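Local coordinates for protein esterase A (Caulobacter crescentus, PDB 5GKV) that probably hydrolyses ester substrates as a serine esterase of the beta-lactamase and penicillin-binding-protein family, at residues F79-A84 / S346-D351. Sequence-based numbering, arbitrary orientation.
Sequences FSTTKA and SCAFAD
Thr81 carries its OG1 anti to its own carbonyl carbon and its CG2 anti to the backbone N (chi1 -62°), so that hydroxyl and methyl meet different parts of 346-351. Ser346 has its OG tucked between backbone N and carbonyl carbon (chi1 73°), and the two hydroxyls come together tip to tip, Thr81 OG1 lying 2.7 Å from Ser346 OG in a hydrogen bond whose proton could come from either oxygen. Thr81 OG1 also rests 3.6 Å from Cys347 CA. The methyl lies against the start of the strand, with Thr81 CG2 3.8 Å from Ala348 N and 4.0 Å from Ala348 CB. All four touching residues are buried, and the hydroxyl pair is the only hydrogen bond between the two segments. Cys347 turns its side chain to the other side of the strand, onto helix 373-384. In 79-84, Phe79 O accepts from both Thr82 N and Thr82 OG1, the hydroxyl at 2.7 Å from Phe79 O and in the carbonyl plane, and the two bonds tie Thr82 back to Phe79. Lys83 NZ is hydrogen-bonded to Tyr169 OH and to the carbonyl oxygens of Pro171 and Ser263. Ser80-Thr81-Thr82-Lys83 matches the Ser-x-x-Lys motif, in which the serine is the usual nucleophile; here Thr81 packs that motif against strand 347-351 of the central antiparallel sheet, an arrangement consistent with the serine beta-lactamase and penicillin-binding-protein fold.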
loop_
_atom_site.group_PDB
_atom_site.type_symbol
_atom_site.label_atom_id
_atom_site.label_comp_id
_atom_site.label_asym_id
_atom_site.label_seq_id
_atom_site.Cartn_x
_atom_site.Cartn_y
_atom_site.Cartn_z
ATOM N N PHE A 79 4.869 4.269 2.023
ATOM C CA PHE A 79 3.995 5.154 1.250
ATOM C C PHE A 79 2.761 4.351 0.837
ATOM O O PHE A 79 2.201 3.646 1.688
ATOM C CB PHE A 79 4.797 5.800 0.122
ATOM C CG PHE A 79 5.887 6.684 0.641
ATOM C CD1 PHE A 79 5.579 7.940 1.149
ATOM C CD2 PHE A 79 7.196 6.238 0.703
ATOM C CE1 PHE A 79 6.572 8.748 1.683
ATOM C CE2 PHE A 79 8.191 7.041 1.228
ATOM C CZ PHE A 79 7.881 8.292 1.719
ATOM N N SER A 80 2.333 4.401 -0.426
ATOM C CA SER A 80 1.035 3.842 -0.781
ATOM C C SER A 80 1.015 2.322 -0.777
ATOM O O SER A 80 -0.062 1.744 -0.910
ATOM C CB SER A 80 0.574 4.383 -2.141
ATOM O OG SER A 80 1.628 4.426 -3.089
ATOM N N THR A 81 2.163 1.651 -0.601
ATOM C CA THR A 81 2.072 0.216 -0.354
ATOM C C THR A 81 1.232 -0.047 0.894
ATOM O O THR A 81 0.536 -1.066 0.984
ATOM C CB THR A 81 3.476 -0.405 -0.242
ATOM O OG1 THR A 81 4.147 -0.224 -1.491
ATOM C CG2 THR A 81 3.386 -1.920 0.054
ATOM N N THR A 82 1.201 0.916 1.822
ATOM C CA THR A 82 0.322 0.830 2.992
ATOM C C THR A 82 -1.146 0.590 2.627
ATOM O O THR A 82 -1.878 -0.041 3.392
ATOM C CB THR A 82 0.447 2.123 3.811
ATOM O OG1 THR A 82 1.842 2.409 4.021
ATOM C CG2 THR A 82 -0.272 2.007 5.147
ATOM N N LYS A 83 -1.596 1.073 1.462
ATOM C CA LYS A 83 -3.003 0.926 1.089
ATOM C C LYS A 83 -3.441 -0.532 0.994
ATOM O O LYS A 83 -4.628 -0.833 1.187
ATOM C CB LYS A 83 -3.271 1.634 -0.250
ATOM C CG LYS A 83 -3.053 3.146 -0.184
ATOM C CD LYS A 83 -3.675 3.843 -1.389
ATOM C CE LYS A 83 -3.656 5.362 -1.218
ATOM N NZ LYS A 83 -2.248 5.903 -1.272
ATOM N N ALA A 84 -2.520 -1.451 0.676
ATOM C CA ALA A 84 -2.881 -2.867 0.678
ATOM C C ALA A 84 -3.235 -3.334 2.083
ATOM O O ALA A 84 -4.121 -4.182 2.259
ATOM C CB ALA A 84 -1.735 -3.716 0.106
ATOM N N SER A 346 8.412 0.773 -3.777
ATOM C CA SER A 346 8.055 -0.387 -2.963
ATOM C C SER A 346 6.767 -1.046 -3.469
ATOM O O SER A 346 5.958 -0.440 -4.180
ATOM C CB SER A 346 7.894 0.011 -1.489
ATOM O OG SER A 346 6.691 0.752 -1.255
ATOM N N CYS A 347 6.570 -2.307 -3.085
ATOM C CA CYS A 347 5.319 -2.974 -3.429
ATOM C C CYS A 347 5.157 -4.213 -2.564
ATOM O O CYS A 347 6.122 -4.725 -1.986
ATOM C CB CYS A 347 5.266 -3.364 -4.915
ATOM S SG CYS A 347 6.347 -4.781 -5.328
ATOM N N ALA A 348 3.919 -4.701 -2.506
ATOM C CA ALA A 348 3.627 -5.997 -1.910
ATOM C C ALA A 348 2.461 -6.605 -2.674
ATOM O O ALA A 348 1.529 -5.887 -3.056
ATOM C CB ALA A 348 3.303 -5.877 -0.420
ATOM N N PHE A 349 2.519 -7.914 -2.918
ATOM C CA PHE A 349 1.475 -8.540 -3.722
ATOM C C PHE A 349 1.198 -9.950 -3.220
ATOM O O PHE A 349 2.037 -10.583 -2.566
ATOM C CB PHE A 349 1.873 -8.595 -5.201
ATOM C CG PHE A 349 2.961 -9.603 -5.478
ATOM C CD1 PHE A 349 4.294 -9.286 -5.231
ATOM C CD2 PHE A 349 2.648 -10.879 -5.926
ATOM C CE1 PHE A 349 5.304 -10.230 -5.455
ATOM C CE2 PHE A 349 3.654 -11.828 -6.150
ATOM C CZ PHE A 349 4.972 -11.500 -5.923
ATOM N N ALA A 350 0.024 -10.457 -3.606
ATOM C CA ALA A 350 -0.401 -11.824 -3.349
ATOM C C ALA A 350 -0.890 -12.451 -4.646
ATOM O O ALA A 350 -1.517 -11.778 -5.467
ATOM C CB ALA A 350 -1.533 -11.884 -2.306
ATOM N N ASP A 351 -0.623 -13.740 -4.817
ATOM C CA ASP A 351 -1.097 -14.500 -5.972
ATOM C C ASP A 351 -1.807 -15.733 -5.429
ATOM O O ASP A 351 -1.172 -16.757 -5.146
ATOM C CB ASP A 351 0.061 -14.861 -6.898
ATOM C CG ASP A 351 -0.370 -15.673 -8.105
ATOM O OD1 ASP A 351 -1.566 -16.076 -8.199
ATOM O OD2 ASP A 351 0.512 -15.930 -8.954
#